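Local coordinates for protein bile salt hydrolase/transferase (Clostridium perfringens, PDB 2RG2) that hydrolyses the amide bond of glycine- and taurine-conjugated bile salts, releasing free bile acids, and also acts as a bile acid transferase, at residues I29-R34 and K314-N319; D61-F66 and P100-L105; I169-N174 and S226-V231. The protein carries 1 engineered substitution. All coordinates share one frame; numbering follows the deposited sequence.

In the fold
Contacts 1 and 2 lie on one side of the molecule, their centres about 14 Å apart, and share the larger antiparallel sheet: strand 28-32 pairs with 314-317 in contact 1, and strand 63-66 of the same sheet meets the start of helix 104-111 in contact 2. Side chains of Ile30 and Ile32 reach Phe66 and so join the two. Contact 3, about 28 and 26 Å from them between centres, lies across the chain's centre, where edge strand 171-172 of the other sheet meets helix 224-242. Contact 1 joins segments 280 residues apart, with contacts 2 and 3 following one another in the chain between them; contact 3 lies beside the taurine-binding Asn81.

Contact 1 (I29-R34 and K314-N319); sequences IIFIPR and KTYKYN
Strands 29-32 and 314-317 run antiparallel, their axes 4.7 Å apart at closest approach and their directions 163° apart, with Ile29 facing Tyr316 and Phe31 facing Lys314 as hydrogen-bonded pairs and Ile30 facing Thr315 as the non-hydrogen-bonded pair between them. Each hydrogen-bonded pair closes two backbone bonds; the straightest, from Phe31 N to Lys314 O, measures 2.8 Å at 174°. The carbonyl oxygen of Ile29 takes the N-H of Tyr316 and also receives a CA-H...O contact from Thr315 CA at 3.2 Å.

On the face carrying Ile29, Phe31, Lys314 and Tyr316, the tyrosine touches both Ile29 and Phe31. Its CG stands anti to the carbonyl carbon (chi1 -43°), and the ring runs back along the neighbouring strand, past Ile29 toward Phe31. Ile29 CG2 meets Tyr316 CD1 at 3.9 Å, the two side chains crossing at about a right angle. Farther out, Phe31 CB sits in the plane of the tyrosine ring, at its edge, 3.9 Å from Tyr316 CE1. The phenol oxygen continues to a hydrogen bond with Glu306, which gives its polar end a partner beyond the two strands.

The pairing adds a strand from near the C-terminus to the larger antiparallel sheet of this Ntn-hydrolase, and strand 53-60 pairs with the other side of strand 28-32. Lys314 lies alongside Phe31, its CB approaching the edge of the phenylalanine ring 4.1 Å from CD2, while its bent chain carries the amine away from the contact. On the opposite face Ile30 CG1 and Thr315 CG2 lie side by side at 4.1 Å, and both side chains reach Ile59 of strand 53-60. Tyr316 also packs on Asn328 of a second subunit.

Contact 2 (D61-F66 and P100-L105); sequences DDYPTF and PVYNFL. With EDO (1,2-ethanediol), chain F.
Tyr63 presents the edge of its ring to Asn103, whose OD1 lies in the ring plane, whereas the Tyr102 ring takes Tyr63 CE2 at its own edge and has Asn103 CB over one face. The closest carbons of the two tyrosines, Tyr63 CE2 and Tyr102 CE1, are 4.0 Å apart, and the side chains cross at about a right angle. From the rim of its ring Tyr63 OH donates a hydrogen bond of 2.7 Å to Asn103 OD1. The donor stands above the carbonyl plane, 37° out of it, and the ring and amide planes differ by 36°. A bridging water donates hydrogen bonds to Asn103 OD1 and to Pro64 O, the latter with its oxygen 2.8 Å from Pro64 O, so that the amide oxygen is gripped by both the phenol and the backbone-bound water.

These bonds tie strand 63-66 of the larger antiparallel sheet to the turn leading into helix 104-111. In that turn Asn103 N bonds back to Pro100 O. Tyr102 O receives a weak hydrogen bond from Thr65 OG1 at 2.9 Å; the hydroxyl, anti to the nitrogen of its own residue (chi1 -170°), points to this carbonyl. A second water donates to Tyr102 O and accepts from Phe66 N, linking the two backbones. Beyond the polar part, Leu105 CG rests 3.7 Å from Phe66 CB, while the phenylalanine ring leads away to Ile30 and Ile32 of strand 28-32. A molecule of 1,2-ethanediol, probably from the crystallisation liquor, makes a weak hydrogen bond from its O1 to Phe66 O.

Contact 3 (I169-N174 and S226-V231); sequences IGVLTN and SRFIRV
Apolar contact is centred on Phe228 of helix 224-242, which packs against edge strand 171-172 of a sheet, as expected of the layered sheet-and-helix fold of Ntn hydrolases. Val171 CG2 sits 3.7 Å from the centroid of the Phe228 ring and only 11° off its normal, a CH-pi contact over the middle of one face. The valine's other branch, CG1, anti to the carbonyl carbon, reaches Val231 CG1, a tight approach of 3.3 Å. Ile169 CG2 adds a contact with Phe228 CE1 at 4.1 Å.

Among the polar groups, Thr173 OG1 lies at the edge of the Phe228 ring, 3.8 Å from CD2, and bonds to Pro224 O. The polar link between the segments is a single hydrogen bond, Arg227 NH2 to Asn174 OD1, 2.8 Å long and nearly straight at 173°. The oxygen lies in the guanidinium plane, with the amide turned 59° against it. With OD1 held by Arg227 and ND2 by the backbone oxygen of Asn81, a taurine-binding residue, the amide of Asn174 is probably fixed in its rotation; the bonds of Arg227 NE and NH1 to Phe222 O and Thr2 OG1 position the guanidinium behind it.

Contact 1 (I29-R34 and K314-N319)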
loop_
_atom_site.group_PDB
_atom_site.type_symbol
_atom_site.label_atom_id
_atom_site.label_comp_id
_atom_site.label_asym_id
_atom_site.label_seq_id
_atom_site.Cartn_x
_atom_site.Cartn_y
_atom_site.Cartn_z
ATOM N N ILE A 29 31.635 -1.087 23.369
ATOM C CA ILE A 29 31.036 -2.147 24.159
ATOM C C ILE A 29 31.689 -1.998 25.533
ATOM O O ILE A 29 32.898 -1.728 25.635
ATOM C CB ILE A 29 31.279 -3.536 23.543
ATOM C CG1 ILE A 29 30.604 -3.631 22.156
ATOM C CG2 ILE A 29 30.674 -4.643 24.411
ATOM C CD1 ILE A 29 31.473 -3.130 20.990
ATOM N N ILE A 30 30.875 -2.103 26.575
ATOM C CA ILE A 30 31.331 -1.811 27.934
ATOM C C ILE A 30 30.958 -2.971 28.838
ATOM O O ILE A 30 29.807 -3.434 28.834
ATOM C CB ILE A 30 30.689 -0.519 28.493
ATOM C CG1 ILE A 30 31.070 0.697 27.643
ATOM C CG2 ILE A 30 31.093 -0.314 29.978
ATOM C CD1 ILE A 30 30.130 1.890 27.815
ATOM N N PHE A 31 31.944 -3.429 29.610
ATOM C CA PHE A 31 31.742 -4.482 30.590
ATOM C C PHE A 31 31.965 -3.909 31.987
ATOM O O PHE A 31 32.983 -3.252 32.229
ATOM C CB PHE A 31 32.717 -5.636 30.366
ATOM C CG PHE A 31 32.791 -6.601 31.532
ATOM C CD1 PHE A 31 31.765 -7.503 31.775
ATOM C CD2 PHE A 31 33.884 -6.578 32.405
ATOM C CE1 PHE A 31 31.824 -8.391 32.864
ATOM C CE2 PHE A 31 33.951 -7.460 33.494
ATOM C CZ PHE A 31 32.919 -8.367 33.724
ATOM N N ILE A 32 31.023 -4.178 32.893
ATOM C CA ILE A 32 31.160 -3.785 34.291
ATOM C C ILE A 32 31.050 -5.040 35.159
ATOM O O ILE A 32 30.016 -5.735 35.133
ATOM C CB ILE A 32 30.070 -2.788 34.745
ATOM C CG1 ILE A 32 29.937 -1.612 33.777
ATOM C CG2 ILE A 32 30.377 -2.272 36.171
ATOM C CD1 ILE A 32 28.642 -0.823 33.947
ATOM N N PRO A 33 32.104 -5.335 35.951
ATOM C CA PRO A 33 32.013 -6.469 36.871
ATOM C C PRO A 33 30.924 -6.249 37.937
ATOM O O PRO A 33 30.411 -5.136 38.076
ATOM C CB PRO A 33 33.414 -6.551 37.505
ATOM C CG PRO A 33 34.115 -5.290 37.138
ATOM C CD PRO A 33 33.413 -4.647 35.992
ATOM N N ARG A 34 30.560 -7.307 38.663
ATOM C CA ARG A 34 29.606 -7.162 39.781
ATOM C C ARG A 34 30.265 -6.477 40.986
ATOM O O ARG A 34 31.500 -6.493 41.114
ATOM C CB ARG A 34 29.004 -8.515 40.180
ATOM C CG ARG A 34 29.944 -9.458 40.914
ATOM C CD ARG A 34 29.204 -10.699 41.385
ATOM N NE ARG A 34 28.884 -11.631 40.296
ATOM C CZ ARG A 34 29.617 -12.675 39.941
ATOM N NH1 ARG A 34 30.756 -12.971 40.570
ATOM N NH2 ARG A 34 29.194 -13.454 38.971
ATOM N N LYS A 314 35.764 -2.540 31.669
ATOM C CA LYS A 314 36.528 -2.895 30.477
ATOM C C LYS A 314 35.742 -2.462 29.256
ATOM O O LYS A 314 34.512 -2.498 29.270
ATOM C CB LYS A 314 36.796 -4.394 30.418
ATOM C CG LYS A 314 37.707 -4.892 31.570
ATOM C CD LYS A 314 37.966 -6.369 31.488
ATOM C CE LYS A 314 39.207 -6.692 30.663
ATOM N NZ LYS A 314 40.457 -6.148 31.277
ATOM N N THR A 315 36.447 -2.043 28.213
ATOM C CA THR A 315 35.766 -1.655 26.973
ATOM C C THR A 315 36.354 -2.407 25.784
ATOM O O THR A 315 37.475 -2.955 25.850
ATOM C CB THR A 315 35.768 -0.133 26.719
ATOM O OG1 THR A 315 37.110 0.328 26.474
ATOM C CG2 THR A 315 35.160 0.633 27.892
ATOM N N TYR A 316 35.566 -2.483 24.715
ATOM C CA TYR A 316 35.977 -3.142 23.479
ATOM C C TYR A 316 35.611 -2.196 22.335
ATOM O O TYR A 316 34.535 -1.603 22.339
ATOM C CB TYR A 316 35.303 -4.520 23.329
ATOM C CG TYR A 316 35.281 -5.348 24.619
ATOM C CD1 TYR A 316 34.328 -5.089 25.616
ATOM C CD2 TYR A 316 36.204 -6.381 24.845
ATOM C CE1 TYR A 316 34.288 -5.825 26.798
ATOM C CE2 TYR A 316 36.161 -7.144 26.049
ATOM C CZ TYR A 316 35.202 -6.845 27.017
ATOM O OH TYR A 316 35.120 -7.549 28.219
ATOM N N LYS A 317 36.527 -2.001 21.382
ATOM C CA LYS A 317 36.334 -0.987 20.353
ATOM C C LYS A 317 35.252 -1.410 19.363
ATOM O O LYS A 317 35.234 -2.554 18.888
ATOM C CB LYS A 317 37.648 -0.707 19.604
ATOM C CG LYS A 317 37.525 0.369 18.552
ATOM C CD LYS A 317 38.794 0.440 17.714
ATOM C CE LYS A 317 38.700 1.541 16.692
ATOM N NZ LYS A 317 40.018 1.776 16.016
ATOM N N TYR A 318 34.354 -0.463 19.085
ATOM C CA TYR A 318 33.276 -0.611 18.107
ATOM C C TYR A 318 33.894 -0.888 16.733
ATOM O O TYR A 318 34.661 -0.071 16.205
ATOM C CB TYR A 318 32.488 0.689 18.105
ATOM C CG TYR A 318 31.283 0.773 17.215
ATOM C CD1 TYR A 318 30.039 0.300 17.649
ATOM C CD2 TYR A 318 31.373 1.360 15.956
ATOM C CE1 TYR A 318 28.917 0.408 16.843
ATOM C CE2 TYR A 318 30.253 1.473 15.131
ATOM C CZ TYR A 318 29.033 0.991 15.590
ATOM O OH TYR A 318 27.928 1.111 14.793
ATOM N N ASN A 319 33.570 -2.050 16.173
ATOM C CA ASN A 319 34.252 -2.520 14.979
ATOM C C ASN A 319 33.580 -2.019 13.700
ATOM O O ASN A 319 32.479 -2.466 13.363
ATOM C CB ASN A 319 34.357 -4.059 14.995
ATOM C CG ASN A 319 35.210 -4.606 13.842
ATOM O OD1 ASN A 319 35.220 -4.049 12.747
ATOM N ND2 ASN A 319 35.919 -5.706 14.089
#

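Contact 2 (D61-F66 and P100-L105)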
loop_
_atom_site.group_PDB
_atom_site.type_symbol
_atom_site.label_atom_id
_atom_site.label_comp_id
_atom_site.label_asym_id
_atom_site.label_seq_id
_atom_site.Cartn_x
_atom_site.Cartn_y
_atom_site.Cartn_z
ATOM N N ASP A 61 33.069 10.912 31.762
ATOM C CA ASP A 61 33.836 11.172 32.982
ATOM C C ASP A 61 33.867 9.944 33.896
ATOM O O ASP A 61 33.542 10.012 35.084
ATOM C CB ASP A 61 33.297 12.417 33.694
ATOM C CG ASP A 61 33.518 13.688 32.883
ATOM O OD1 ASP A 61 34.486 13.721 32.086
ATOM O OD2 ASP A 61 32.726 14.651 33.037
ATOM N N ASP A 62 34.252 8.819 33.301
ATOM C CA ASP A 62 34.362 7.526 33.970
ATOM C C ASP A 62 33.033 6.875 34.373
ATOM O O ASP A 62 33.043 5.772 34.897
ATOM C CB ASP A 62 35.385 7.559 35.127
ATOM C CG ASP A 62 36.830 7.321 34.650
ATOM O OD1 ASP A 62 37.055 7.082 33.435
ATOM O OD2 ASP A 62 37.752 7.347 35.499
ATOM N N TYR A 63 31.903 7.525 34.084
ATOM C CA TYR A 63 30.576 6.954 34.399
ATOM C C TYR A 63 29.914 6.284 33.179
ATOM O O TYR A 63 29.662 6.948 32.183
ATOM C CB TYR A 63 29.633 8.017 34.990
ATOM C CG TYR A 63 28.354 7.425 35.567
ATOM C CD1 TYR A 63 28.367 6.749 36.788
ATOM C CD2 TYR A 63 27.142 7.523 34.877
ATOM C CE1 TYR A 63 27.212 6.202 37.322
ATOM C CE2 TYR A 63 25.977 6.962 35.395
ATOM C CZ TYR A 63 26.021 6.303 36.620
ATOM O OH TYR A 63 24.886 5.740 37.157
ATOM N N PRO A 64 29.609 4.971 33.272
ATOM C CA PRO A 64 29.064 4.283 32.096
ATOM C C PRO A 64 27.571 4.557 31.882
ATOM O O PRO A 64 26.805 4.593 32.844
ATOM C CB PRO A 64 29.299 2.802 32.423
ATOM C CG PRO A 64 29.219 2.737 33.935
ATOM C CD PRO A 64 29.712 4.081 34.445
ATOM N N THR A 65 27.170 4.759 30.626
ATOM C CA THR A 65 25.758 4.840 30.261
ATOM C C THR A 65 25.544 3.914 29.061
ATOM O O THR A 65 26.424 3.813 28.217
ATOM C CB THR A 65 25.316 6.284 29.943
ATOM O OG1 THR A 65 23.888 6.343 29.810
ATOM C CG2 THR A 65 25.932 6.788 28.661
ATOM N N PHE A 66 24.387 3.261 28.995
ATOM C CA PHE A 66 24.133 2.264 27.946
ATOM C C PHE A 66 22.953 2.605 27.048
ATOM O O PHE A 66 21.962 3.199 27.496
ATOM C CB PHE A 66 23.876 0.895 28.570
ATOM C CG PHE A 66 25.078 0.302 29.260
ATOM C CD1 PHE A 66 25.354 0.609 30.602
ATOM C CD2 PHE A 66 25.895 -0.596 28.598
ATOM C CE1 PHE A 66 26.471 0.037 31.258
ATOM C CE2 PHE A 66 27.019 -1.169 29.245
ATOM C CZ PHE A 66 27.289 -0.849 30.575
ATOM N N PRO A 100 16.841 8.955 36.438
ATOM C CA PRO A 100 17.135 9.835 35.305
ATOM C C PRO A 100 17.170 9.047 33.993
ATOM O O PRO A 100 17.705 7.939 33.956
ATOM C CB PRO A 100 18.522 10.397 35.637
ATOM C CG PRO A 100 18.659 10.226 37.144
ATOM C CD PRO A 100 17.955 8.925 37.406
ATOM N N VAL A 101 16.584 9.634 32.954
ATOM C CA VAL A 101 16.456 9.009 31.634
ATOM C C VAL A 101 17.705 8.234 31.218
ATOM O O VAL A 101 17.631 7.033 30.918
ATOM C CB VAL A 101 16.113 10.060 30.542
ATOM C CG1 VAL A 101 15.976 9.398 29.167
ATOM C CG2 VAL A 101 14.836 10.827 30.916
ATOM N N TYR A 102 18.849 8.918 31.194
ATOM C CA TYR A 102 20.105 8.306 30.735
ATOM C C TYR A 102 20.549 7.110 31.577
ATOM O O TYR A 102 21.288 6.260 31.090
ATOM C CB TYR A 102 21.232 9.350 30.709
ATOM C CG TYR A 102 21.661 9.755 32.096
ATOM C CD1 TYR A 102 22.661 9.038 32.773
ATOM C CD2 TYR A 102 21.057 10.829 32.745
ATOM C CE1 TYR A 102 23.044 9.393 34.054
ATOM C CE2 TYR A 102 21.434 11.189 34.036
ATOM C CZ TYR A 102 22.422 10.464 34.675
ATOM O OH TYR A 102 22.796 10.820 35.940
ATOM N N ASN A 103 20.104 7.051 32.833
ATOM C CA ASN A 103 20.532 6.003 33.771
ATOM C C ASN A 103 19.608 4.786 33.815
ATOM O O ASN A 103 19.902 3.792 34.482
ATOM C CB ASN A 103 20.659 6.562 35.188
ATOM C CG ASN A 103 21.657 5.793 36.022
ATOM O OD1 ASN A 103 22.754 5.455 35.550
ATOM N ND2 ASN A 103 21.282 5.488 37.267
ATOM N N PHE A 104 18.480 4.864 33.125
ATOM C CA PHE A 104 17.499 3.796 33.235
ATOM C C PHE A 104 18.070 2.444 32.827
ATOM O O PHE A 104 17.859 1.450 33.518
ATOM C CB PHE A 104 16.232 4.138 32.447
ATOM C CG PHE A 104 15.137 3.142 32.625
ATOM C CD1 PHE A 104 14.261 3.246 33.704
ATOM C CD2 PHE A 104 14.964 2.101 31.716
ATOM C CE1 PHE A 104 13.217 2.321 33.879
ATOM C CE2 PHE A 104 13.936 1.163 31.893
ATOM C CZ PHE A 104 13.063 1.275 32.965
ATOM N N LEU A 105 18.797 2.404 31.712
ATOM C CA LEU A 105 19.396 1.161 31.225
ATOM C C LEU A 105 20.237 0.518 32.318
ATOM O O LEU A 105 20.021 -0.641 32.686
ATOM C CB LEU A 105 20.269 1.430 29.984
ATOM C CG LEU A 105 20.210 0.470 28.781
ATOM C CD1 LEU A 105 20.517 -0.955 29.174
ATOM C CD2 LEU A 105 18.854 0.565 28.096
HETATM C C1 EDO F . 23.143 6.062 24.421
HETATM O O1 EDO F . 22.399 5.716 25.595
HETATM C C2 EDO F . 24.622 6.145 24.778
HETATM O O2 EDO F . 24.848 5.408 25.981
HETATM O O HOH W 1 24.058 4.892 33.188
HETATM O O HOH W 2 22.496 3.656 31.408
#

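Contact 3 (I169-N174 and S226-V231)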
loop_
_atom_site.group_PDB
_atom_site.type_symbol
_atom_site.label_atom_id
_atom_site.label_comp_id
_atom_site.label_asym_id
_atom_site.label_seq_id
_atom_site.Cartn_x
_atom_site.Cartn_y
_atom_site.Cartn_z
ATOM N N ILE A 169 4.227 -9.628 21.323
ATOM C CA ILE A 169 4.520 -9.521 19.895
ATOM C C ILE A 169 5.978 -9.874 19.608
ATOM O O ILE A 169 6.291 -10.376 18.534
ATOM C CB ILE A 169 4.244 -8.090 19.340
ATOM C CG1 ILE A 169 2.931 -7.511 19.876
ATOM C CG2 ILE A 169 4.243 -8.097 17.801
ATOM C CD1 ILE A 169 1.741 -8.337 19.558
ATOM N N GLY A 170 6.860 -9.560 20.559
ATOM C CA GLY A 170 8.295 -9.888 20.439
ATOM C C GLY A 170 9.099 -8.762 19.803
ATOM O O GLY A 170 10.286 -8.942 19.496
ATOM N N VAL A 171 8.459 -7.609 19.616
ATOM C CA VAL A 171 9.061 -6.480 18.878
ATOM C C VAL A 171 8.747 -5.118 19.489
ATOM O O VAL A 171 7.756 -4.955 20.224
ATOM C CB VAL A 171 8.674 -6.504 17.351
ATOM C CG1 VAL A 171 8.880 -7.906 16.772
ATOM C CG2 VAL A 171 7.256 -6.081 17.146
ATOM N N LEU A 172 9.581 -4.129 19.167
ATOM C CA LEU A 172 9.301 -2.741 19.500
ATOM C C LEU A 172 9.947 -1.829 18.466
ATOM O O LEU A 172 11.034 -2.123 17.979
ATOM C CB LEU A 172 9.838 -2.368 20.895
ATOM C CG LEU A 172 9.430 -1.011 21.477
ATOM C CD1 LEU A 172 7.884 -0.939 21.721
ATOM C CD2 LEU A 172 10.194 -0.724 22.792
ATOM N N THR A 173 9.295 -0.708 18.157
ATOM C CA THR A 173 9.962 0.285 17.318
ATOM C C THR A 173 9.957 1.632 18.032
ATOM O O THR A 173 10.563 1.767 19.112
ATOM C CB THR A 173 9.399 0.352 15.874
ATOM O OG1 THR A 173 8.006 0.691 15.911
ATOM C CG2 THR A 173 9.595 -0.993 15.134
ATOM N N ASN A 174 9.260 2.609 17.465
ATOM C CA ASN A 174 9.231 3.962 18.017
ATOM C C ASN A 174 7.780 4.398 18.154
ATOM O O ASN A 174 6.911 3.541 18.281
ATOM C CB ASN A 174 10.085 4.900 17.163
ATOM C CG ASN A 174 11.445 4.290 16.828
ATOM O OD1 ASN A 174 11.675 3.843 15.698
ATOM N ND2 ASN A 174 12.331 4.211 17.828
ATOM N N SER A 226 5.463 0.957 10.101
ATOM C CA SER A 226 5.714 -0.056 9.063
ATOM C C SER A 226 6.757 -1.079 9.482
ATOM O O SER A 226 6.590 -2.285 9.259
ATOM C CB SER A 226 6.101 0.625 7.756
ATOM O OG SER A 226 4.987 1.356 7.217
ATOM N N ARG A 227 7.824 -0.610 10.113
ATOM C CA ARG A 227 8.850 -1.532 10.613
ATOM C C ARG A 227 8.272 -2.488 11.657
ATOM O O ARG A 227 8.598 -3.687 11.677
ATOM C CB ARG A 227 10.039 -0.754 11.174
ATOM C CG ARG A 227 10.907 -0.103 10.082
ATOM C CD ARG A 227 12.176 0.549 10.650
ATOM N NE ARG A 227 11.911 1.876 11.223
ATOM C CZ ARG A 227 11.847 2.128 12.525
ATOM N NH1 ARG A 227 12.012 1.151 13.386
ATOM N NH2 ARG A 227 11.603 3.358 12.957
ATOM N N PHE A 228 7.411 -1.959 12.534
ATOM C CA PHE A 228 6.765 -2.788 13.561
ATOM C C PHE A 228 5.952 -3.915 12.907
ATOM O O PHE A 228 6.072 -5.069 13.280
ATOM C CB PHE A 228 5.895 -1.901 14.474
ATOM C CG PHE A 228 5.370 -2.601 15.712
ATOM C CD1 PHE A 228 4.324 -3.520 15.619
ATOM C CD2 PHE A 228 5.904 -2.305 16.964
ATOM C CE1 PHE A 228 3.821 -4.168 16.749
ATOM C CE2 PHE A 228 5.408 -2.942 18.125
ATOM C CZ PHE A 228 4.362 -3.873 18.008
ATOM N N ILE A 229 5.112 -3.573 11.935
ATOM C CA ILE A 229 4.321 -4.584 11.223
ATOM C C ILE A 229 5.211 -5.648 10.557
ATOM O O ILE A 229 4.989 -6.862 10.713
ATOM C CB ILE A 229 3.418 -3.918 10.167
ATOM C CG1 ILE A 229 2.411 -2.948 10.830
ATOM C CG2 ILE A 229 2.740 -4.983 9.298
ATOM C CD1 ILE A 229 1.541 -3.571 11.893
ATOM N N ARG A 230 6.225 -5.197 9.819
ATOM C CA ARG A 230 7.091 -6.147 9.129
ATOM C C ARG A 230 7.771 -7.118 10.099
ATOM O O ARG A 230 7.706 -8.325 9.888
ATOM C CB ARG A 230 8.115 -5.445 8.219
ATOM C CG ARG A 230 7.460 -4.757 7.013
ATOM C CD ARG A 230 8.361 -4.826 5.735
ATOM N NE ARG A 230 9.668 -4.174 5.909
ATOM C CZ ARG A 230 9.866 -2.848 5.921
ATOM N NH1 ARG A 230 8.839 -1.986 5.809
ATOM N NH2 ARG A 230 11.102 -2.367 6.064
ATOM N N VAL A 231 8.397 -6.605 11.159
ATOM C CA VAL A 231 9.106 -7.495 12.087
ATOM C C VAL A 231 8.135 -8.412 12.822
ATOM O O VAL A 231 8.413 -9.598 12.968
ATOM C CB VAL A 231 10.062 -6.741 13.011
ATOM C CG1 VAL A 231 10.670 -7.692 13.994
ATOM C CG2 VAL A 231 11.174 -6.168 12.163
#